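Local atomic coordinates of DUF4974 domain-containing protein (Parabacteroides distasonis, PDB entry 4M0N), a protein that is a putative anti-sigma factor of the FecR family, probably a membrane protein that restrains a sigma factor. Residues Asp37-His42 / Phe70-Asp75; Asp58-Glu63 / Lys78-Arg83; Asp104-Val109 / Arg164-Ser169; Ser110-Lys115 / Asp148-Thr153; Leu160-Thr165 / Gly196-Lys201. The protein carries 1 engineered substitution. All blocks are in the same frame, centred on the assembly; numbering follows the deposited sequence. Where two conformers were deposited one is given.

Contact 1 (Asp37-His42 / Phe70-Asp75)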
# COMPACT_ATOMS: atom_id res chain seq x y z
N ASP A 37 -8.21 16.82 13.15
CA ASP A 37 -7.70 18.01 12.48
C ASP A 37 -8.33 18.23 11.10
O ASP A 37 -7.95 19.17 10.40
CB ASP A 37 -6.17 17.88 12.30
CG ASP A 37 -5.80 16.77 11.34
OD1 ASP A 37 -6.62 15.85 11.19
OD2 ASP A 37 -4.70 16.82 10.73
N GLY A 38 -9.23 17.34 10.68
CA GLY A 38 -9.84 17.44 9.35
C GLY A 38 -9.14 16.64 8.26
O GLY A 38 -9.60 16.61 7.12
N THR A 39 -8.01 16.02 8.59
CA THR A 39 -7.33 15.14 7.68
C THR A 39 -8.21 13.93 7.34
O THR A 39 -8.78 13.32 8.23
CB THR A 39 -5.99 14.67 8.29
OG1 THR A 39 -5.08 15.78 8.33
CG2 THR A 39 -5.39 13.48 7.50
N VAL A 40 -8.30 13.59 6.07
CA VAL A 40 -9.08 12.45 5.63
C VAL A 40 -8.11 11.32 5.37
O VAL A 40 -7.07 11.51 4.71
CB VAL A 40 -9.82 12.75 4.31
CG1 VAL A 40 -10.54 11.51 3.80
CG2 VAL A 40 -10.83 13.84 4.57
N VAL A 41 -8.41 10.17 5.93
CA VAL A 41 -7.61 9.00 5.72
C VAL A 41 -8.48 7.89 5.13
O VAL A 41 -9.55 7.57 5.68
CB VAL A 41 -7.01 8.45 7.04
CG1 VAL A 41 -6.04 7.33 6.74
CG2 VAL A 41 -6.36 9.58 7.88
N HIS A 42 -8.05 7.34 4.01
CA HIS A 42 -8.68 6.14 3.42
C HIS A 42 -7.78 4.96 3.75
O HIS A 42 -6.57 5.00 3.47
CB HIS A 42 -8.71 6.26 1.92
CG HIS A 42 -9.71 7.24 1.39
ND1 HIS A 42 -9.50 8.60 1.42
CD2 HIS A 42 -10.88 7.05 0.75
CE1 HIS A 42 -10.52 9.21 0.86
NE2 HIS A 42 -11.37 8.29 0.43
N PHE A 70 -3.56 9.42 2.86
CA PHE A 70 -3.76 10.57 3.70
C PHE A 70 -3.92 11.86 2.88
O PHE A 70 -3.09 12.13 2.01
CB PHE A 70 -2.54 10.74 4.60
CG PHE A 70 -2.34 9.61 5.54
CD1 PHE A 70 -1.68 8.47 5.11
CD2 PHE A 70 -2.80 9.69 6.84
CE1 PHE A 70 -1.52 7.41 5.97
CE2 PHE A 70 -2.65 8.64 7.71
CZ PHE A 70 -2.01 7.49 7.27
N ASN A 71 -4.97 12.62 3.15
CA ASN A 71 -5.06 13.96 2.60
C ASN A 71 -5.00 14.89 3.80
O ASN A 71 -6.00 15.15 4.46
CB ASN A 71 -6.34 14.14 1.81
CG ASN A 71 -6.42 15.48 1.11
OD1 ASN A 71 -5.69 16.38 1.42
ND2 ASN A 71 -7.34 15.61 0.18
N VAL A 72 -3.78 15.34 4.10
CA VAL A 72 -3.51 16.09 5.31
C VAL A 72 -3.82 17.57 5.21
O VAL A 72 -3.27 18.26 4.37
CB VAL A 72 -2.04 15.90 5.78
CG1 VAL A 72 -1.76 16.77 7.01
CG2 VAL A 72 -1.80 14.44 6.10
N MET A 73 -4.70 18.02 6.11
CA MET A 73 -5.01 19.42 6.29
C MET A 73 -3.78 20.24 6.66
O MET A 73 -3.06 19.90 7.59
CB MET A 73 -6.08 19.53 7.37
CG MET A 73 -7.50 19.34 6.86
SD MET A 73 -8.15 20.78 5.97
CE MET A 73 -7.44 22.11 6.89
N ARG A 74 -3.54 21.32 5.93
CA ARG A 74 -2.32 22.08 6.10
C ARG A 74 -2.36 22.74 7.45
O ARG A 74 -3.32 23.43 7.80
CB ARG A 74 -2.12 23.12 5.00
CG ARG A 74 -0.76 23.79 5.09
CD ARG A 74 -0.47 24.71 3.92
NE ARG A 74 0.95 25.09 3.93
CZ ARG A 74 1.94 24.36 3.44
NH1 ARG A 74 1.71 23.20 2.83
NH2 ARG A 74 3.19 24.80 3.53
N ASP A 75 -1.34 22.44 8.24
CA ASP A 75 -1.02 23.20 9.43
C ASP A 75 0.50 23.29 9.47
O ASP A 75 1.18 22.36 9.88
CB ASP A 75 -1.59 22.52 10.67
CG ASP A 75 -1.53 23.40 11.90
OD1 ASP A 75 -0.62 24.25 11.98
OD2 ASP A 75 -2.37 23.23 12.79
O HOH W 1 -8.14 16.97 4.35
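Val41 and Phe70 run abreast on one face of the sheet, and both Val41 methyls lie on one side of the aromatic plane. CG1 hangs over the ring face, 4.1 Å from the Phe70 centroid and 23° off the normal, a CH-pi contact displaced toward CD2 and CE2. The other methyl, Val41 CG2, sits nearer the rim and meets Phe70 CD2 at 3.7 Å.

Two residues earlier, Thr39 turns its hydroxyl to the partner strand. With OG1 beside its own backbone N (chi1 -70°), it accepts a bond from Met73 N at 3.2 Å and donates to Asp37 OD2 at 2.6 Å, on the syn side but tilted out of the carboxylate plane. The methyl CG2 packs beside it on Asn71 O and Val72. Asp37 OD1 takes Thr39 N from above the carboxylate plane at 3.0 Å, closing an Asx turn, while Asp37 OD2 also forms a salt bridge with Arg60. Replacing Thr39 by a valine would probably leave Met73 N without its acceptor and deprive Asp37 of one of its two bonds to this residue.

Met73 folds its CG over Gly38 O (3.5 Å), and a water joins Gly38 O to Asn71 O. Val40 and Asn71 exchange backbone bonds as a hydrogen-bonded pair, next to the non-hydrogen-bonded pair Val41-Phe70: an Asx turn leading into neighbouring antiparallel strands of the FecR domain's seven-stranded sheet.

Contact 2 (Asp58-Glu63 / Lys78-Arg83)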
# COMPACT_ATOMS: atom_id res chain seq x y z
N ASP A 58 2.52 19.02 20.00
CA ASP A 58 3.00 19.91 18.93
C ASP A 58 3.09 19.21 17.56
O ASP A 58 3.49 19.83 16.56
CB ASP A 58 4.37 20.50 19.29
CG ASP A 58 5.44 19.43 19.47
OD1 ASP A 58 5.19 18.44 20.19
OD2 ASP A 58 6.53 19.57 18.88
N ILE A 59 2.77 17.93 17.52
CA ILE A 59 2.73 17.21 16.26
C ILE A 59 1.41 16.49 16.20
O ILE A 59 0.80 16.19 17.23
CB ILE A 59 3.90 16.20 16.12
CG1 ILE A 59 3.86 15.17 17.24
CG2 ILE A 59 5.24 16.93 16.14
CD1 ILE A 59 4.74 13.96 16.99
N ARG A 60 0.93 16.26 14.99
CA ARG A 60 -0.23 15.45 14.77
C ARG A 60 0.30 14.06 14.39
O ARG A 60 0.66 13.84 13.25
CB ARG A 60 -1.03 16.02 13.61
CG ARG A 60 -1.65 17.37 13.93
CD ARG A 60 -2.31 17.98 12.70
NE ARG A 60 -1.33 18.47 11.75
CZ ARG A 60 -1.58 18.76 10.47
NH1 ARG A 60 -2.79 18.58 9.95
NH2 ARG A 60 -0.63 19.27 9.70
N LEU A 61 0.32 13.13 15.35
CA LEU A 61 0.92 11.81 15.15
C LEU A 61 -0.11 10.70 15.06
O LEU A 61 -0.98 10.58 15.91
CB LEU A 61 1.85 11.48 16.33
CG LEU A 61 2.51 10.10 16.30
CD1 LEU A 61 3.57 10.06 15.22
CD2 LEU A 61 3.12 9.84 17.67
N VAL A 62 0.01 9.87 14.02
CA VAL A 62 -0.75 8.64 13.91
C VAL A 62 0.24 7.49 13.64
O VAL A 62 1.38 7.71 13.18
CB VAL A 62 -1.89 8.71 12.89
CG1 VAL A 62 -2.79 9.93 13.16
CG2 VAL A 62 -1.38 8.73 11.45
N GLU A 63 -0.17 6.29 14.03
CA GLU A 63 0.61 5.07 13.79
C GLU A 63 -0.19 4.19 12.88
O GLU A 63 -1.41 4.07 13.04
CB GLU A 63 0.94 4.32 15.09
CG GLU A 63 1.96 5.01 15.98
CD GLU A 63 2.22 4.25 17.27
OE1 GLU A 63 1.45 3.34 17.61
OE2 GLU A 63 3.20 4.58 17.96
N LYS A 78 2.14 22.70 12.84
CA LYS A 78 1.91 21.43 13.49
C LYS A 78 2.10 20.31 12.46
O LYS A 78 1.16 19.95 11.75
CB LYS A 78 0.49 21.40 14.07
CG LYS A 78 0.33 20.60 15.34
CD LYS A 78 -1.03 20.87 15.96
CE LYS A 78 -1.42 19.83 17.00
NZ LYS A 78 -2.78 20.07 17.54
N PRO A 79 3.33 19.81 12.33
CA PRO A 79 3.56 18.76 11.35
C PRO A 79 2.70 17.54 11.65
O PRO A 79 2.35 17.27 12.82
CB PRO A 79 5.02 18.40 11.55
CG PRO A 79 5.64 19.62 12.16
CD PRO A 79 4.57 20.20 13.03
N PHE A 80 2.34 16.83 10.58
CA PHE A 80 1.58 15.59 10.68
C PHE A 80 2.57 14.47 10.42
O PHE A 80 3.30 14.54 9.45
CB PHE A 80 0.52 15.59 9.58
CG PHE A 80 -0.48 14.48 9.71
CD1 PHE A 80 -0.18 13.19 9.24
CD2 PHE A 80 -1.73 14.73 10.25
CE1 PHE A 80 -1.13 12.18 9.36
CE2 PHE A 80 -2.66 13.72 10.39
CZ PHE A 80 -2.37 12.44 9.93
N ILE A 81 2.58 13.46 11.29
CA ILE A 81 3.49 12.33 11.12
C ILE A 81 2.73 11.02 11.04
O ILE A 81 1.95 10.66 11.95
CB ILE A 81 4.52 12.27 12.25
CG1 ILE A 81 5.39 13.52 12.24
CG2 ILE A 81 5.35 10.99 12.11
CD1 ILE A 81 6.45 13.55 13.33
N VAL A 82 2.95 10.30 9.95
CA VAL A 82 2.47 8.93 9.88
C VAL A 82 3.66 8.05 10.28
O VAL A 82 4.66 7.99 9.57
CB VAL A 82 1.99 8.55 8.48
CG1 VAL A 82 1.62 7.05 8.46
CG2 VAL A 82 0.83 9.43 8.05
N ARG A 83 3.53 7.40 11.42
CA ARG A 83 4.59 6.55 11.95
C ARG A 83 4.32 5.11 11.63
O ARG A 83 3.34 4.50 12.09
CB ARG A 83 4.71 6.73 13.47
CG ARG A 83 5.72 5.80 14.14
CD ARG A 83 6.19 6.41 15.45
NE ARG A 83 6.94 7.63 15.19
CZ ARG A 83 7.12 8.61 16.06
NH1 ARG A 83 6.67 8.51 17.31
NH2 ARG A 83 7.83 9.68 15.69
O HOH W 2 4.75 6.78 18.55
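Arg60 reaches across to Lys78 O, just ahead of strand 80-83, and holds it side-on with two nitrogens, NE at 2.9 Å and NH2 at 2.8 Å, the oxygen lying close to the guanidinium plane. A bend at chi3 (-74°) turns the guanidinium so that one face, near its rim, meets Phe80 CB. Guanidinium and phenyl planes stand almost perpendicular, 86° apart. Val62 CG2 packs against Phe80 CE1 at 4.0 Å on the same side of the sheet.

On the reverse side, Leu61 CD1 touches Ile81 CG2 at 3.7 Å and also lies over the centre of the Arg83 guanidinium. Glu63 runs alongside Arg83 without a direct charge contact; a water receives a bond from Arg83 NH1 and gives one to Glu63 OE2. Each has its salt bridge with another strand, Glu63 with Arg50 and Arg83 with Asp88.

Outside the two segments the Arg60 guanidinium is held by Asp37, Met73 O and Leu92 O, so the buried charge is well provided for. A leucine in place of Arg60 would probably leave Lys78 O without this two-pronged donor and Asp37 without its salt-bridge mate.

The backbones set the register: Arg60 N donates to Pro79 O (2.8 Å), Ile81 N to Arg60 O and Val62 N to Ile81 O, the alternating pattern of parallel strands, here joined by a crossover through strand 67-72 of the other sheet of the FecR domain.

Contact 3 (Asp104-Val109 / Arg164-Ser169); sequences DELMAV and RTPISS
Glu105 leans across to Pro166, Ser168 and Ser169, and the contact it makes is one of van der Waals touch. Glu105 and Ser169 each have an alternate conformer, so what they make of each other is tentative. In the copy described, Glu105 CG lies 3.8 Å from Ser169 OG, and beyond that the chain runs out extended to the carboxylate. CG occupies the position between the backbone N and the carbonyl carbon (chi1 67°), which points the chain toward the start of helix 167-178. The two carboxylate oxygens then part: OE2 stands 4.0 Å from Pro166 CG, while OE1 is 3.9 Å from Ser168 OG, too far for a hydrogen bond.

The apolar share is thin. Leu106 CD1 comes to 4.4 Å from Pro166 CD, and the same methyl stands 4.2 Å from Ser169 OG.

The polar link is indirect. A water accepts from Leu106 N at 2.9 Å and lies next to Ser169 OG at a distance short enough to leave the second half of the bridge doubtful.

Pro166 occupies the N-cap position, so what Glu105 and Leu106 meet is the first turn of helix 167-178. Just before them, Asp104 ties the same corner to that helix by a salt bridge to Arg176 and a hydrogen bond to His172. Leu106 also packs on Ile134 and Asn136 of strand 131-136, and Pro166 on Tyr193 of strand 193-199: the start of strand 106-111 thus abuts the first helix of the C-terminal domain.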
# COMPACT_ATOMS: atom_id res chain seq x y z
N ASP A 104 4.50 -7.78 3.90
CA ASP A 104 4.98 -7.60 2.53
C ASP A 104 6.49 -7.37 2.53
O ASP A 104 7.05 -6.87 3.50
CB ASP A 104 4.34 -6.38 1.86
CG ASP A 104 2.87 -6.59 1.47
OD1 ASP A 104 2.29 -7.65 1.81
OD2 ASP A 104 2.31 -5.66 0.80
N GLU A 105 7.10 -7.69 1.41
CA GLU A 105 8.53 -7.47 1.23
C GLU A 105 8.83 -5.99 0.98
O GLU A 105 9.93 -5.54 1.27
CB GLU A 105 9.12 -8.36 0.12
CG GLU A 105 8.67 -8.07 -1.31
CD GLU A 105 9.53 -8.77 -2.35
OE1 GLU A 105 9.82 -9.98 -2.19
OE2 GLU A 105 9.90 -8.11 -3.35
N LEU A 106 7.86 -5.23 0.46
CA LEU A 106 8.10 -3.84 0.15
C LEU A 106 7.21 -2.89 0.93
O LEU A 106 6.07 -3.24 1.26
CB LEU A 106 7.88 -3.57 -1.33
CG LEU A 106 8.61 -4.43 -2.35
CD1 LEU A 106 8.12 -4.15 -3.76
CD2 LEU A 106 10.09 -4.16 -2.23
N MET A 107 7.75 -1.70 1.21
CA MET A 107 7.01 -0.58 1.72
C MET A 107 7.21 0.59 0.75
O MET A 107 8.26 0.72 0.17
CB MET A 107 7.53 -0.25 3.11
CG MET A 107 6.97 0.96 3.77
SD MET A 107 7.90 2.47 3.51
CE MET A 107 7.05 3.43 4.76
N ALA A 108 6.16 1.36 0.51
CA ALA A 108 6.28 2.48 -0.43
C ALA A 108 5.46 3.66 0.00
O ALA A 108 4.30 3.52 0.45
CB ALA A 108 5.87 2.09 -1.83
N VAL A 109 6.06 4.84 -0.17
CA VAL A 109 5.39 6.11 0.04
C VAL A 109 5.36 6.86 -1.28
O VAL A 109 6.38 6.99 -1.95
CB VAL A 109 6.14 6.96 1.09
CG1 VAL A 109 5.50 8.32 1.26
CG2 VAL A 109 6.22 6.19 2.41
N ARG A 164 5.78 -3.41 -13.06
CA ARG A 164 6.92 -4.27 -12.72
C ARG A 164 6.83 -4.70 -11.26
O ARG A 164 7.81 -4.71 -10.49
CB ARG A 164 8.26 -3.57 -13.02
CG ARG A 164 9.41 -4.55 -13.19
CD ARG A 164 10.67 -3.89 -13.72
NE ARG A 164 11.62 -4.92 -14.16
CZ ARG A 164 12.38 -5.65 -13.34
NH1 ARG A 164 12.34 -5.47 -12.02
NH2 ARG A 164 13.20 -6.57 -13.86
N THR A 165 5.61 -5.05 -10.85
CA THR A 165 5.37 -5.47 -9.50
C THR A 165 5.70 -6.94 -9.37
O THR A 165 5.26 -7.73 -10.20
CB THR A 165 3.90 -5.25 -9.11
OG1 THR A 165 3.58 -3.88 -9.29
CG2 THR A 165 3.65 -5.65 -7.68
N PRO A 166 6.48 -7.33 -8.35
CA PRO A 166 6.74 -8.75 -8.19
C PRO A 166 5.46 -9.55 -7.93
O PRO A 166 4.60 -9.08 -7.19
CB PRO A 166 7.65 -8.81 -6.97
CG PRO A 166 8.27 -7.46 -6.89
CD PRO A 166 7.22 -6.52 -7.37
N ILE A 167 5.36 -10.73 -8.54
CA ILE A 167 4.19 -11.61 -8.39
C ILE A 167 3.86 -11.90 -6.91
O ILE A 167 2.70 -11.91 -6.54
CB ILE A 167 4.30 -12.90 -9.26
CG1 ILE A 167 3.02 -13.74 -9.21
CG2 ILE A 167 5.49 -13.76 -8.84
CD1 ILE A 167 1.78 -13.04 -9.71
N SER A 168 4.88 -12.05 -6.06
CA SER A 168 4.62 -12.31 -4.64
C SER A 168 3.86 -11.16 -4.00
O SER A 168 2.97 -11.35 -3.17
CB SER A 168 5.92 -12.58 -3.87
OG SER A 168 6.91 -11.60 -4.17
N SER A 169 4.21 -9.93 -4.39
CA SER A 169 3.53 -8.76 -3.88
C SER A 169 2.13 -8.65 -4.47
O SER A 169 1.19 -8.35 -3.76
CB SER A 169 4.34 -7.48 -4.17
OG SER A 169 5.61 -7.54 -3.55
O HOH W 3 5.81 -6.21 -1.41

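Contact 4 (Ser110-Lys115 / Asp148-Thr153); sequences SVRTGK and DAQKVT
Arg112 and Ala149 bring their CA atoms to 5.2 Å at a classic bulge, Arg112 and Thr113 both facing Ser95, where the chain turns a corner after strand 106-111 and the short helix 149-152 starts beside it. Ala149 CB presses on Val111 O at only 3.1 Å, a tight fit for a methyl group.

Arg112 bends at chi2 (93°) and lays its guanidinium on the helix. Gln150 CB stands over the centre of one face, 3.7 Å above the plane, and NH2 reaches Gln150 CD at 3.6 Å, with guanidinium and amide planes 25° apart. Ser110 OG touches Val152 CG1 at 3.5 Å and is hydrogen-bonded with Gln132 NE2.

Within the helix, Asp148 caps the first turn through OD1 to Lys151 N (3.3 Å), and Thr153 OG1 returns to Ala149 O.

Packing rather than polar bonding therefore joins strand to helix: Arg112 NH1 and Asp148 OD1 are 5.8 Å apart, not in contact, so any attraction is probably weak.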
# COMPACT_ATOMS: atom_id res chain seq x y z
N SER A 110 4.17 7.29 -1.68
CA SER A 110 3.92 7.86 -3.01
C SER A 110 3.14 9.14 -2.85
O SER A 110 2.08 9.15 -2.22
CB SER A 110 3.12 6.89 -3.86
OG SER A 110 3.67 5.57 -3.88
N VAL A 111 3.65 10.24 -3.40
CA VAL A 111 3.08 11.56 -3.16
C VAL A 111 2.13 11.95 -4.28
O VAL A 111 2.48 11.87 -5.45
CB VAL A 111 4.17 12.65 -3.05
CG1 VAL A 111 3.54 14.00 -2.76
CG2 VAL A 111 5.20 12.27 -2.00
N ARG A 112 0.91 12.31 -3.92
CA ARG A 112 -0.06 12.79 -4.88
C ARG A 112 -0.03 14.31 -5.02
O ARG A 112 0.02 14.85 -6.12
CB ARG A 112 -1.45 12.34 -4.49
CG ARG A 112 -2.53 12.74 -5.48
CD ARG A 112 -2.74 11.62 -6.47
NE ARG A 112 -3.88 11.84 -7.36
CZ ARG A 112 -3.86 12.58 -8.47
NH1 ARG A 112 -2.75 13.20 -8.87
NH2 ARG A 112 -4.96 12.70 -9.19
N THR A 113 -0.07 15.00 -3.88
CA THR A 113 -0.00 16.45 -3.86
C THR A 113 0.88 16.89 -2.71
O THR A 113 1.01 16.20 -1.72
CB THR A 113 -1.41 17.09 -3.72
OG1 THR A 113 -1.94 16.84 -2.42
CG2 THR A 113 -2.36 16.50 -4.71
N GLY A 114 1.51 18.05 -2.84
CA GLY A 114 2.29 18.63 -1.76
C GLY A 114 3.69 18.05 -1.65
O GLY A 114 4.19 17.41 -2.59
N LYS A 115 4.29 18.21 -0.47
CA LYS A 115 5.70 17.87 -0.21
C LYS A 115 5.72 16.99 1.02
O LYS A 115 5.02 17.27 2.00
CB LYS A 115 6.54 19.13 0.00
CG LYS A 115 6.60 19.99 -1.25
CD LYS A 115 7.54 21.15 -1.10
CE LYS A 115 7.46 22.04 -2.33
NZ LYS A 115 8.46 23.12 -2.28
N ASP A 148 3.37 7.29 -11.01
CA ASP A 148 2.08 7.97 -11.10
C ASP A 148 1.24 7.69 -9.88
O ASP A 148 0.69 6.59 -9.72
CB ASP A 148 1.39 7.48 -12.38
CG ASP A 148 0.09 8.19 -12.67
OD1 ASP A 148 -0.55 8.68 -11.75
OD2 ASP A 148 -0.30 8.26 -13.86
N ALA A 149 1.14 8.68 -8.97
CA ALA A 149 0.44 8.48 -7.71
C ALA A 149 -1.06 8.30 -7.91
O ALA A 149 -1.71 7.72 -7.05
CB ALA A 149 0.71 9.66 -6.76
N GLN A 150 -1.62 8.82 -9.02
CA GLN A 150 -3.04 8.58 -9.31
C GLN A 150 -3.27 7.08 -9.54
O GLN A 150 -4.31 6.53 -9.12
CB GLN A 150 -3.48 9.43 -10.51
CG GLN A 150 -4.94 9.30 -10.84
CD GLN A 150 -5.39 10.32 -11.84
OE1 GLN A 150 -4.59 10.86 -12.58
NE2 GLN A 150 -6.69 10.59 -11.87
N LYS A 151 -2.31 6.40 -10.15
CA LYS A 151 -2.42 4.96 -10.38
C LYS A 151 -2.11 4.17 -9.11
O LYS A 151 -2.76 3.14 -8.81
CB LYS A 151 -1.52 4.55 -11.54
CG LYS A 151 -1.97 5.13 -12.87
CD LYS A 151 -1.09 4.63 -14.00
CE LYS A 151 -1.43 5.22 -15.37
NZ LYS A 151 -2.87 5.26 -15.72
N VAL A 152 -1.13 4.66 -8.35
CA VAL A 152 -0.76 4.04 -7.07
C VAL A 152 -1.99 3.93 -6.17
O VAL A 152 -2.17 2.92 -5.47
CB VAL A 152 0.36 4.82 -6.34
CG1 VAL A 152 0.59 4.31 -4.91
CG2 VAL A 152 1.67 4.71 -7.10
N THR A 153 -2.83 4.96 -6.21
CA THR A 153 -3.97 5.13 -5.32
C THR A 153 -5.28 4.73 -6.01
O THR A 153 -6.32 5.15 -5.60
CB THR A 153 -4.08 6.57 -4.78
OG1 THR A 153 -4.24 7.53 -5.85
CG2 THR A 153 -2.84 6.90 -3.96

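Contact 5 (Leu160-Thr165 / Gly196-Lys201)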
# COMPACT_ATOMS: atom_id res chain seq x y z
N LEU A 160 -6.57 -1.86 -9.31
CA LEU A 160 -5.25 -2.44 -9.09
C LEU A 160 -4.31 -1.83 -10.10
O LEU A 160 -4.68 -1.61 -11.24
CB LEU A 160 -5.29 -3.96 -9.31
CG LEU A 160 -6.12 -4.75 -8.32
CD1 LEU A 160 -6.35 -6.18 -8.82
CD2 LEU A 160 -5.47 -4.77 -6.94
N TYR A 161 -3.09 -1.53 -9.66
CA TYR A 161 -2.08 -1.02 -10.56
C TYR A 161 -0.78 -1.75 -10.30
O TYR A 161 -0.27 -1.73 -9.16
CB TYR A 161 -1.90 0.48 -10.32
CG TYR A 161 -0.73 1.09 -11.05
CD1 TYR A 161 -0.57 0.94 -12.43
CD2 TYR A 161 0.23 1.82 -10.37
CE1 TYR A 161 0.50 1.52 -13.09
CE2 TYR A 161 1.29 2.41 -11.02
CZ TYR A 161 1.43 2.26 -12.38
OH TYR A 161 2.49 2.83 -13.02
N PHE A 162 -0.26 -2.39 -11.34
CA PHE A 162 1.02 -3.10 -11.23
C PHE A 162 1.95 -2.52 -12.26
O PHE A 162 1.60 -2.34 -13.41
CB PHE A 162 0.84 -4.60 -11.43
CG PHE A 162 -0.22 -5.21 -10.54
CD1 PHE A 162 -0.18 -5.03 -9.16
CD2 PHE A 162 -1.25 -5.95 -11.09
CE1 PHE A 162 -1.15 -5.59 -8.34
CE2 PHE A 162 -2.22 -6.51 -10.27
CZ PHE A 162 -2.17 -6.33 -8.90
N ASN A 163 3.14 -2.16 -11.81
CA ASN A 163 4.16 -1.66 -12.70
C ASN A 163 5.45 -2.35 -12.31
O ASN A 163 6.10 -1.97 -11.36
CB ASN A 163 4.28 -0.15 -12.58
CG ASN A 163 5.35 0.43 -13.50
OD1 ASN A 163 5.74 -0.18 -14.50
ND2 ASN A 163 5.82 1.62 -13.16
N ARG A 164 5.78 -3.41 -13.06
CA ARG A 164 6.92 -4.27 -12.72
C ARG A 164 6.83 -4.70 -11.26
O ARG A 164 7.81 -4.71 -10.49
CB ARG A 164 8.26 -3.57 -13.02
CG ARG A 164 9.41 -4.55 -13.19
CD ARG A 164 10.67 -3.89 -13.72
NE ARG A 164 11.62 -4.92 -14.16
CZ ARG A 164 12.38 -5.65 -13.34
NH1 ARG A 164 12.34 -5.47 -12.02
NH2 ARG A 164 13.20 -6.57 -13.86
N THR A 165 5.61 -5.05 -10.85
CA THR A 165 5.37 -5.47 -9.50
C THR A 165 5.70 -6.94 -9.37
O THR A 165 5.26 -7.73 -10.20
CB THR A 165 3.90 -5.25 -9.11
OG1 THR A 165 3.58 -3.88 -9.29
CG2 THR A 165 3.65 -5.65 -7.68
N GLY A 196 0.13 -3.79 -15.39
CA GLY A 196 -1.26 -3.62 -15.80
C GLY A 196 -2.10 -2.83 -14.82
O GLY A 196 -1.70 -2.60 -13.69
N GLU A 197 -3.24 -2.37 -15.31
CA GLU A 197 -4.22 -1.63 -14.53
C GLU A 197 -5.52 -2.36 -14.70
O GLU A 197 -5.89 -2.69 -15.82
CB GLU A 197 -4.40 -0.21 -15.06
CG GLU A 197 -3.21 0.70 -14.85
CD GLU A 197 -3.40 2.01 -15.56
OE1 GLU A 197 -4.36 2.72 -15.22
OE2 GLU A 197 -2.59 2.30 -16.48
N HIS A 198 -6.21 -2.58 -13.60
CA HIS A 198 -7.45 -3.33 -13.59
C HIS A 198 -8.47 -2.56 -12.78
O HIS A 198 -8.25 -2.33 -11.61
CB HIS A 198 -7.23 -4.71 -12.98
CG HIS A 198 -6.12 -5.49 -13.62
ND1 HIS A 198 -6.29 -6.22 -14.78
CD2 HIS A 198 -4.82 -5.65 -13.27
CE1 HIS A 198 -5.15 -6.78 -15.12
NE2 HIS A 198 -4.24 -6.45 -14.22
N ASP A 199 -9.59 -2.21 -13.40
CA ASP A 199 -10.58 -1.33 -12.80
C ASP A 199 -11.74 -2.17 -12.31
O ASP A 199 -12.60 -2.56 -13.10
CB ASP A 199 -11.04 -0.29 -13.84
CG ASP A 199 -12.25 0.54 -13.41
OD1 ASP A 199 -12.50 0.71 -12.19
OD2 ASP A 199 -12.96 1.06 -14.31
N ASN A 200 -11.76 -2.45 -11.01
CA ASN A 200 -12.87 -3.12 -10.36
C ASN A 200 -13.16 -4.48 -10.98
O ASN A 200 -14.31 -4.85 -11.14
CB ASN A 200 -14.12 -2.25 -10.43
CG ASN A 200 -14.09 -1.16 -9.39
OD1 ASN A 200 -14.36 -1.42 -8.23
ND2 ASN A 200 -13.68 0.03 -9.78
N LYS A 201 -12.10 -5.23 -11.30
CA LYS A 201 -12.26 -6.51 -11.96
C LYS A 201 -12.51 -7.62 -10.95
O LYS A 201 -12.22 -7.46 -9.74
CB LYS A 201 -11.04 -6.83 -12.82
CG LYS A 201 -10.83 -5.88 -14.00
CD LYS A 201 -11.50 -6.38 -15.26
CE LYS A 201 -10.95 -5.71 -16.51
NZ LYS A 201 -9.48 -5.96 -16.67
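Leu160 and His198 sit next to each other on adjacent antiparallel strands. Leu160 N gives to His198 O at 2.9 Å, His198 N returns to Leu160 O at 3.0 Å, and Phe162 repeats the exchange with Gly196, its N giving to Gly196 O at 2.8 Å in a nearly straight bond (172°). Phe162, two residues on, is on the same face as Leu160; with chi1 -52° its ring is turned to cross His198 at about a right angle, CE2 meeting His198 CD2 at 4.1 Å. Leu160 CB lies at the edge of the imidazole. Gly196 has backbone angles that call for glycine, and a CB there would also crowd His198 NE2.

These are neighbouring strands of the FecR C-terminal domain, a family grouped with the secretin N0 domains. Helices 167-178 and 203-214 cover the Leu160, Phe162 and His198 face, through Leu174, Val170 and Ala209 among others.

The other face is more exposed, though helix 149-152 packs on Tyr161. Tyr161 and Glu197 run alongside each other, touching through Tyr161 CD1 and Glu197 CG at 3.6 Å, ring and carboxylate planes nearly perpendicular. Their polar ends are taken by Glu147 and, in a salt bridge, Lys151.

In the fold
Contacts 1 and 2 come first along the chain and interleave: strand 60-65, strand 67-72 and strand 80-83 follow one another, alternating between the two sheets of the FecR domain. Their centres are 11 Å apart, and Phe70 packing on Val82 is one of the places where the sheets meet. Contacts 3 and 4 use opposite ends of strand 106-111, in the same sheet as contact 1, with centres 17 Å apart. Contact 5 lies in the C-terminal domain, about 31 Å from contact 2 between centres, and shares strand 159-166 with contact 3. Contact 3, and the touch between contacts 4 and 5, are where the FecR part and the C-terminal domain meet.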